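PDB 3C7D: octopine dehydrogenase from Pecten maximus, which catalyses the NADH-dependent reductive condensation of L-arginine with pyruvate to D-octopine, as well as the reverse dehydrogenation. Local coordinates for residues Val85-Val90 against Leu111-Pro116; Gly120-Cys125 against Val136-Phe141; Cys6-Gly11 against Arg30-Phe35. All blocks are in the same frame, centred on the assembly; numbering follows the deposited sequence.

Contact 1 of 3, residues Val85-Val90 against Leu111-Pro116. With NAD (nicotinamide-adenine-dinucleotide), chain B.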
# COMPACT_ATOMS: atom_id res chain seq x y z
N VAL A 85 4.35 7.86 16.85
CA VAL A 85 3.93 7.48 15.50
C VAL A 85 4.85 6.41 14.91
O VAL A 85 6.07 6.59 14.84
CB VAL A 85 3.88 8.71 14.53
CG1 VAL A 85 3.08 8.38 13.29
CG2 VAL A 85 3.29 9.93 15.22
N VAL A 86 4.27 5.30 14.47
CA VAL A 86 5.02 4.22 13.85
C VAL A 86 4.59 4.08 12.40
O VAL A 86 3.47 3.63 12.11
CB VAL A 86 4.85 2.87 14.61
CG1 VAL A 86 5.72 1.78 13.99
CG2 VAL A 86 5.19 3.02 16.09
N ILE A 87 5.47 4.48 11.49
CA ILE A 87 5.15 4.53 10.06
C ILE A 87 5.91 3.46 9.28
O ILE A 87 7.14 3.45 9.25
CB ILE A 87 5.42 5.94 9.45
CG1 ILE A 87 4.79 7.04 10.32
CG2 ILE A 87 4.87 6.01 8.03
CD1 ILE A 87 5.24 8.44 9.97
N LEU A 88 5.15 2.57 8.65
CA LEU A 88 5.73 1.51 7.82
C LEU A 88 5.79 1.94 6.37
O LEU A 88 4.76 2.10 5.71
CB LEU A 88 4.91 0.21 7.96
CG LEU A 88 5.23 -0.74 9.11
CD1 LEU A 88 5.16 -0.05 10.46
CD2 LEU A 88 4.29 -1.94 9.08
N THR A 89 7.02 2.13 5.87
CA THR A 89 7.25 2.43 4.46
C THR A 89 8.14 1.35 3.83
O THR A 89 9.36 1.52 3.70
CB THR A 89 7.85 3.84 4.27
OG1 THR A 89 7.03 4.80 4.94
CG2 THR A 89 7.92 4.19 2.80
N VAL A 90 7.50 0.24 3.48
CA VAL A 90 8.14 -0.90 2.83
C VAL A 90 7.09 -1.64 1.99
O VAL A 90 5.90 -1.46 2.22
CB VAL A 90 8.73 -1.92 3.85
CG1 VAL A 90 10.18 -1.59 4.14
CG2 VAL A 90 7.89 -2.00 5.12
N LEU A 111 0.23 5.80 17.11
CA LEU A 111 -0.42 5.86 15.81
C LEU A 111 0.39 5.02 14.83
O LEU A 111 1.55 5.32 14.54
CB LEU A 111 -0.52 7.32 15.34
CG LEU A 111 -1.07 7.62 13.94
CD1 LEU A 111 -2.56 7.30 13.83
CD2 LEU A 111 -0.81 9.07 13.60
N ILE A 112 -0.23 3.95 14.34
CA ILE A 112 0.44 3.03 13.43
C ILE A 112 0.01 3.29 11.98
O ILE A 112 -1.17 3.16 11.64
CB ILE A 112 0.28 1.54 13.86
CG1 ILE A 112 0.91 1.33 15.23
CG2 ILE A 112 0.93 0.62 12.84
CD1 ILE A 112 0.53 0.05 15.93
N VAL A 113 0.97 3.67 11.15
CA VAL A 113 0.71 4.16 9.81
C VAL A 113 1.33 3.26 8.74
O VAL A 113 2.52 2.97 8.77
CB VAL A 113 1.21 5.63 9.63
CG1 VAL A 113 0.94 6.14 8.22
CG2 VAL A 113 0.58 6.56 10.65
N GLY A 114 0.50 2.82 7.80
CA GLY A 114 0.97 2.16 6.59
C GLY A 114 1.12 3.19 5.50
O GLY A 114 0.12 3.75 5.03
N LEU A 115 2.36 3.46 5.10
CA LEU A 115 2.64 4.50 4.10
C LEU A 115 3.47 4.01 2.91
O LEU A 115 4.65 4.35 2.80
CB LEU A 115 3.31 5.70 4.78
CG LEU A 115 3.59 6.97 3.96
CD1 LEU A 115 2.39 7.90 3.96
CD2 LEU A 115 4.83 7.69 4.46
N PRO A 116 2.89 3.15 2.04
CA PRO A 116 1.72 2.28 2.20
C PRO A 116 2.18 1.07 3.03
O PRO A 116 3.40 0.90 3.18
CB PRO A 116 1.39 1.86 0.76
CG PRO A 116 2.26 2.70 -0.13
CD PRO A 116 3.46 3.02 0.69
PA NAD B . 11.72 -0.38 -1.78
O1A NAD B . 11.70 -1.50 -2.75
O2A NAD B . 12.68 0.66 -2.17
O5B NAD B . 12.09 -0.94 -0.32
C5B NAD B . 12.99 -2.01 -0.12
C4B NAD B . 13.07 -2.25 1.38
O4B NAD B . 12.25 -3.34 1.77
C3B NAD B . 14.47 -2.61 1.84
O3B NAD B . 15.21 -1.45 2.14
C2B NAD B . 14.21 -3.43 3.08
O2B NAD B . 14.12 -2.60 4.22
C1B NAD B . 12.85 -4.07 2.82
N9A NAD B . 13.05 -5.48 2.42
C8A NAD B . 13.33 -5.94 1.15
N7A NAD B . 13.44 -7.28 1.19
C5A NAD B . 13.23 -7.70 2.46
C6A NAD B . 13.24 -8.97 3.03
N6A NAD B . 13.84 -9.96 2.38
N1A NAD B . 12.99 -9.10 4.39
C2A NAD B . 12.75 -7.98 5.17
N3A NAD B . 12.75 -6.73 4.58
C4A NAD B . 12.99 -6.58 3.25
O3 NAD B . 10.22 0.21 -1.62
PN NAD B . 9.86 1.79 -1.64
O1N NAD B . 10.40 2.40 -2.87
O2N NAD B . 10.22 2.38 -0.33
O5D NAD B . 8.26 1.78 -1.79
C5D NAD B . 7.41 1.18 -0.84
C4D NAD B . 6.01 1.02 -1.44
O4D NAD B . 5.61 2.23 -2.05
C3D NAD B . 5.96 -0.06 -2.50
O3D NAD B . 4.91 -0.94 -2.19
C2D NAD B . 5.68 0.66 -3.81
O2D NAD B . 4.76 -0.05 -4.60
C1D NAD B . 5.12 2.00 -3.36
N1N NAD B . 5.47 3.12 -4.26
C2N NAD B . 6.78 3.38 -4.58
C3N NAD B . 7.11 4.45 -5.42
C7N NAD B . 8.48 5.05 -5.33
O7N NAD B . 8.77 6.18 -6.13
N7N NAD B . 9.39 4.53 -4.51
C4N NAD B . 6.08 5.23 -5.95
C5N NAD B . 4.75 4.97 -5.62
C6N NAD B . 4.47 3.90 -4.77
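Ile87 lies alongside Val113 and Leu115, pointing the same way, and its side chain can be followed outward from strand 85-88. CB branches into two arms. CG1 lies against CB of Val113 at 3.9 Å, and CG2, set anti to the backbone N by the chi1 of -49° that governs CG1, reaches CB of Leu115 at 3.6 Å. The tip, CD1, comes within 4.0 Å of Val85 CG1; on this face Ile87 also touches Leu187 of helix 180-188. Val85 and Leu111 lie alongside one another here, CG1 of Val85 being 4.0 Å from CD2 of Leu111. Val86, Leu88 and Ile112 point to the other face, where Val86 and Leu88 touch helix 95-102 and Ile112 meets Val136.

The strand axes run 4.6 Å apart at 15°, hence parallel, and four backbone bonds join the segments: Val86 N to Leu111 O, Val113 N to Val86 O, Leu88 N to Val113 O at 2.7 Å and 170°, and, just past the end of strand 111-114, Leu115 N to Leu88 O. Thr89 OG1 adds a weak bond to Leu115 O, at 3.2 Å. A cis peptide precedes Pro116, whose CD lies 3.6 Å from O4D of the NAD; CG1 of Val90 is equally near its O4B. Parallel strands linked through helix 95-102, with the dinucleotide at their carboxyl ends, characterise the beta-alpha-beta unit of a Rossmann fold.

Contact 2 of 3, residues Gly120-Cys125 against Val136-Phe141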
# COMPACT_ATOMS: atom_id res chain seq x y z
N GLY A 120 -5.44 -5.04 3.43
CA GLY A 120 -5.35 -6.02 4.52
C GLY A 120 -4.39 -5.64 5.62
O GLY A 120 -4.11 -6.45 6.51
N PHE A 121 -3.89 -4.41 5.56
CA PHE A 121 -2.94 -3.86 6.53
C PHE A 121 -3.50 -3.84 7.96
O PHE A 121 -2.76 -4.07 8.93
CB PHE A 121 -2.52 -2.44 6.10
CG PHE A 121 -1.54 -1.78 7.04
CD1 PHE A 121 -1.99 -0.97 8.08
CD2 PHE A 121 -0.17 -1.94 6.86
CE1 PHE A 121 -1.09 -0.36 8.95
CE2 PHE A 121 0.74 -1.32 7.72
CZ PHE A 121 0.27 -0.53 8.77
N GLU A 122 -4.80 -3.56 8.09
CA GLU A 122 -5.44 -3.47 9.41
C GLU A 122 -5.75 -4.84 9.99
O GLU A 122 -5.65 -5.04 11.20
CB GLU A 122 -6.71 -2.62 9.34
CG GLU A 122 -6.48 -1.15 8.99
CD GLU A 122 -6.57 -0.86 7.50
OE1 GLU A 122 -6.51 -1.82 6.69
OE2 GLU A 122 -6.71 0.32 7.14
N PHE A 123 -6.12 -5.79 9.13
CA PHE A 123 -6.40 -7.16 9.55
C PHE A 123 -5.13 -7.80 10.10
O PHE A 123 -5.16 -8.46 11.14
CB PHE A 123 -6.97 -8.01 8.41
CG PHE A 123 -8.11 -7.35 7.66
CD1 PHE A 123 -9.14 -6.71 8.35
CD2 PHE A 123 -8.15 -7.39 6.27
CE1 PHE A 123 -10.19 -6.11 7.65
CE2 PHE A 123 -9.20 -6.79 5.57
CZ PHE A 123 -10.22 -6.15 6.26
N GLN A 124 -4.02 -7.58 9.40
CA GLN A 124 -2.71 -8.09 9.79
C GLN A 124 -2.27 -7.47 11.12
O GLN A 124 -1.72 -8.15 11.99
CB GLN A 124 -1.68 -7.81 8.70
CG GLN A 124 -0.31 -8.43 8.94
CD GLN A 124 0.71 -8.05 7.87
OE1 GLN A 124 0.82 -6.88 7.48
NE2 GLN A 124 1.47 -9.03 7.41
N CYS A 125 -2.53 -6.17 11.27
CA CYS A 125 -2.18 -5.46 12.50
C CYS A 125 -2.98 -5.97 13.70
O CYS A 125 -2.42 -6.19 14.77
CB CYS A 125 -2.37 -3.95 12.33
SG CYS A 125 -1.67 -2.97 13.68
N VAL A 136 -4.44 1.04 20.02
CA VAL A 136 -3.72 1.85 19.03
C VAL A 136 -4.64 2.34 17.92
O VAL A 136 -5.74 1.81 17.74
CB VAL A 136 -2.52 1.08 18.40
CG1 VAL A 136 -1.55 0.62 19.48
CG2 VAL A 136 -3.00 -0.10 17.55
N SER A 137 -4.19 3.36 17.18
CA SER A 137 -4.87 3.82 15.97
C SER A 137 -4.15 3.32 14.71
O SER A 137 -2.91 3.31 14.66
CB SER A 137 -5.00 5.34 15.94
OG SER A 137 -6.07 5.78 16.76
N MET A 138 -4.93 2.92 13.71
CA MET A 138 -4.39 2.39 12.46
C MET A 138 -4.72 3.29 11.27
O MET A 138 -5.89 3.56 10.99
CB MET A 138 -4.91 0.98 12.21
CG MET A 138 -4.44 -0.03 13.23
SD MET A 138 -5.32 -1.60 13.10
CE MET A 138 -6.89 -1.18 13.85
N MET A 139 -3.68 3.74 10.57
CA MET A 139 -3.81 4.71 9.47
C MET A 139 -3.25 4.17 8.15
O MET A 139 -2.07 3.84 8.06
CB MET A 139 -3.12 6.02 9.86
CG MET A 139 -3.61 7.24 9.10
SD MET A 139 -2.70 8.72 9.58
CE MET A 139 -3.75 10.00 8.91
N SER A 140 -4.10 4.11 7.12
CA SER A 140 -3.70 3.56 5.83
C SER A 140 -3.76 4.57 4.68
O SER A 140 -4.84 5.03 4.30
CB SER A 140 -4.56 2.34 5.49
OG SER A 140 -4.29 1.26 6.36
N PHE A 141 -2.59 4.91 4.13
CA PHE A 141 -2.47 5.84 3.00
C PHE A 141 -2.58 5.10 1.68
O PHE A 141 -2.09 3.98 1.55
CB PHE A 141 -1.14 6.60 3.07
CG PHE A 141 -1.16 7.76 4.02
CD1 PHE A 141 -0.98 7.56 5.38
CD2 PHE A 141 -1.34 9.06 3.54
CE1 PHE A 141 -0.99 8.64 6.26
CE2 PHE A 141 -1.35 10.14 4.41
CZ PHE A 141 -1.18 9.93 5.78
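Met138 and Ser140 of strand 137-141 meet Phe121, Glu122 and Cys125 at the start of helix 121-129, within a beta-alpha-beta unit that begins with strand 111-114. The short axes pass 9.4 Å apart at 151°, so helix and strand run roughly antiparallel, as in the crossover of a Rossmann-type sheet.

Along the strand, Met138 comes first. Its chain extends to SD, which lies 3.8 Å from CB of Cys125 and 3.9 Å from O of Glu122; CG also approaches SG of Cys125. The thioether thus rests on the first turn of the helix. Met139 points away from the helix, its side chain touching Val113, and offers the helix little more than its carbonyl O, which approaches the Phe121 ring obliquely. Ser140 points back at the helix. Its OG sits 3.6 Å from CD1 of Phe121, again obliquely to the ring, while the remaining surroundings of that ring include Phe99 and His95.

Glu122 crosses the gap beside Met138 and, bent at chi2 (92°), turns its carboxylate along the strand to Ser140. Ser169 and Ile171 of strand 156-171 also touch this buried glutamate, so the acid lies over two neighbouring strands. The serine donates one hydrogen bond to it: Ser140 OG stands 2.7 Å from Glu122 OE2 and comes from above the carboxylate plane, 69° out of it.

Contact 3 of 3, residues Cys6-Gly11 against Arg30-Phe35. With NAD (nicotinamide-adenine-dinucleotide), chain B.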
# COMPACT_ATOMS: atom_id res chain seq x y z
N CYS A 6 8.76 6.73 14.62
CA CYS A 6 9.55 5.60 14.13
C CYS A 6 9.24 5.28 12.67
O CYS A 6 8.08 5.03 12.31
CB CYS A 6 9.34 4.36 15.00
SG CYS A 6 10.31 2.94 14.41
N VAL A 7 10.28 5.30 11.85
CA VAL A 7 10.15 4.95 10.44
C VAL A 7 10.68 3.55 10.21
O VAL A 7 11.85 3.26 10.49
CB VAL A 7 10.89 5.96 9.52
CG1 VAL A 7 10.77 5.54 8.06
CG2 VAL A 7 10.34 7.37 9.72
N CYS A 8 9.80 2.67 9.72
CA CYS A 8 10.13 1.29 9.43
C CYS A 8 10.43 1.08 7.95
O CYS A 8 9.63 1.45 7.08
CB CYS A 8 9.00 0.36 9.86
SG CYS A 8 8.73 0.34 11.64
N GLY A 9 11.59 0.49 7.67
CA GLY A 9 12.03 0.25 6.30
C GLY A 9 13.36 0.90 5.99
O GLY A 9 13.89 1.66 6.81
N GLY A 10 13.90 0.59 4.82
CA GLY A 10 15.20 1.12 4.39
C GLY A 10 15.29 1.42 2.91
O GLY A 10 16.36 1.75 2.40
N GLY A 11 14.16 1.30 2.21
CA GLY A 11 14.09 1.57 0.77
C GLY A 11 13.95 3.05 0.44
O GLY A 11 14.33 3.91 1.24
N ARG A 30 13.31 7.81 14.74
CA ARG A 30 14.07 6.57 14.88
C ARG A 30 13.76 5.68 13.69
O ARG A 30 12.60 5.47 13.34
CB ARG A 30 13.72 5.87 16.19
CG ARG A 30 14.33 6.55 17.40
CD ARG A 30 13.62 6.16 18.68
NE ARG A 30 12.25 6.66 18.72
CZ ARG A 30 11.49 6.71 19.82
NH1 ARG A 30 11.96 6.29 20.98
NH2 ARG A 30 10.26 7.18 19.74
N VAL A 31 14.81 5.17 13.06
CA VAL A 31 14.62 4.27 11.92
C VAL A 31 14.79 2.82 12.38
O VAL A 31 15.82 2.44 12.92
CB VAL A 31 15.58 4.60 10.75
CG1 VAL A 31 15.31 3.68 9.56
CG2 VAL A 31 15.43 6.06 10.32
N LEU A 32 13.74 2.04 12.17
CA LEU A 32 13.78 0.61 12.41
C LEU A 32 13.80 -0.16 11.10
O LEU A 32 12.93 0.02 10.24
CB LEU A 32 12.58 0.16 13.26
CG LEU A 32 12.44 -1.34 13.54
CD1 LEU A 32 13.59 -1.85 14.40
CD2 LEU A 32 11.11 -1.66 14.19
N THR A 33 14.81 -1.01 10.94
CA THR A 33 14.85 -1.95 9.82
C THR A 33 15.37 -3.33 10.24
O THR A 33 16.43 -3.44 10.87
CB THR A 33 15.58 -1.39 8.56
OG1 THR A 33 15.69 -2.42 7.57
CG2 THR A 33 16.96 -0.86 8.89
N LEU A 34 14.61 -4.36 9.91
CA LEU A 34 14.89 -5.73 10.35
C LEU A 34 15.46 -6.58 9.21
O LEU A 34 15.73 -7.77 9.40
CB LEU A 34 13.61 -6.38 10.89
CG LEU A 34 12.74 -5.58 11.87
CD1 LEU A 34 11.32 -6.12 11.86
CD2 LEU A 34 13.33 -5.58 13.28
N PHE A 35 15.65 -5.96 8.05
CA PHE A 35 16.23 -6.65 6.90
C PHE A 35 17.74 -6.83 7.10
O PHE A 35 18.53 -5.92 6.87
CB PHE A 35 15.92 -5.90 5.60
CG PHE A 35 16.42 -6.61 4.36
CD1 PHE A 35 16.37 -7.99 4.25
CD2 PHE A 35 16.92 -5.87 3.29
CE1 PHE A 35 16.82 -8.64 3.10
CE2 PHE A 35 17.38 -6.51 2.13
CZ PHE A 35 17.33 -7.90 2.04
PA NAD B . 11.72 -0.38 -1.78
O1A NAD B . 11.70 -1.50 -2.75
O2A NAD B . 12.68 0.66 -2.17
O5B NAD B . 12.09 -0.94 -0.32
C5B NAD B . 12.99 -2.01 -0.12
C4B NAD B . 13.07 -2.25 1.38
O4B NAD B . 12.25 -3.34 1.77
C3B NAD B . 14.47 -2.61 1.84
O3B NAD B . 15.21 -1.45 2.14
C2B NAD B . 14.21 -3.43 3.08
O2B NAD B . 14.12 -2.60 4.22
C1B NAD B . 12.85 -4.07 2.82
N9A NAD B . 13.05 -5.48 2.42
C8A NAD B . 13.33 -5.94 1.15
N7A NAD B . 13.44 -7.28 1.19
C5A NAD B . 13.23 -7.70 2.46
C6A NAD B . 13.24 -8.97 3.03
N6A NAD B . 13.84 -9.96 2.38
N1A NAD B . 12.99 -9.10 4.39
C2A NAD B . 12.75 -7.98 5.17
N3A NAD B . 12.75 -6.73 4.58
C4A NAD B . 12.99 -6.58 3.25
O3 NAD B . 10.22 0.21 -1.62
PN NAD B . 9.86 1.79 -1.64
O1N NAD B . 10.40 2.40 -2.87
O2N NAD B . 10.22 2.38 -0.33
O5D NAD B . 8.26 1.78 -1.79
C5D NAD B . 7.41 1.18 -0.84
C4D NAD B . 6.01 1.02 -1.44
O4D NAD B . 5.61 2.23 -2.05
C3D NAD B . 5.96 -0.06 -2.50
O3D NAD B . 4.91 -0.94 -2.19
C2D NAD B . 5.68 0.66 -3.81
O2D NAD B . 4.76 -0.05 -4.60
C1D NAD B . 5.12 2.00 -3.36
N1N NAD B . 5.47 3.12 -4.26
C2N NAD B . 6.78 3.38 -4.58
C3N NAD B . 7.11 4.45 -5.42
C7N NAD B . 8.48 5.05 -5.33
O7N NAD B . 8.77 6.18 -6.13
N7N NAD B . 9.39 4.53 -4.51
C4N NAD B . 6.08 5.23 -5.95
C5N NAD B . 4.75 4.97 -5.62
C6N NAD B . 4.47 3.90 -4.77
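Cys6, Val7 and Cys8 pair in parallel with Arg30, Val31 and Leu32, and three backbone hydrogen bonds define the register. Val7 N donates to Arg30 O, Leu32 N to Val7 O, and Gly9 N to Leu32 O at 2.9 Å and 161°. CA-H...O contacts accompany these bonds, including Cys8 CA to Leu32 O at 3.2 Å.

Apolar contacts gather round Leu32. SG of Cys6, anti to its own backbone N (chi1 180°), lies 3.8 Å from CB of Leu32, and SG of Cys8 comes within 4.0 Å of CD2, so both sulfurs meet the leucine from strand 3-8. On the opposite face CG1 of Val31 lies 3.6 Å from Val7 O and 3.7 Å from Gly9 O.

Beyond the strand ends, O3B of the adenosine ribose is 2.9 Å from Gly11 N and close to Gly10 C, so the glycine turn passes against the sugar. The Phe35 ring covers the adenine, whose C5A stands 3.6 Å above the phenyl plane, displaced toward the rim. Thr33 OG1 bonds to Glu38, whose other carboxylate oxygen binds the NAD.

Gly9, Gly11 and Ala14 fit the Rossmann GxGxxA pattern, and Gly11 occupies the N-cap position of helix 12-22. That helix packs on Val7 and Val31, helix 76-80 covers Cys6, Arg30 and Leu32, and strand 85-88 bonds to the other edge of strand 3-8.

Overall arrangement
All three contacts belong to one sheet, with strands in the order 27-32, 3-8, 85-88, 111-114, 137-141. Contacts 1 and 3 have centres about 10 Å apart and are joined by probable hydrogen bonds such as Val85 O to Cys6 N, 2.7 Å. Contact 2 follows on the other side, its centre about 9 Å from that of contact 1; there Gly114 N probably bonds to Met139 O at 2.8 Å. Contacts 2 and 3 do not touch, their centres being about 17 Å apart. Contacts 1 and 3 both reach the NAD. The side chain of Pro116 is about 5 Å from the bound pyruvate. The side chain of Ser140 in contact 2 is about 11 Å from it.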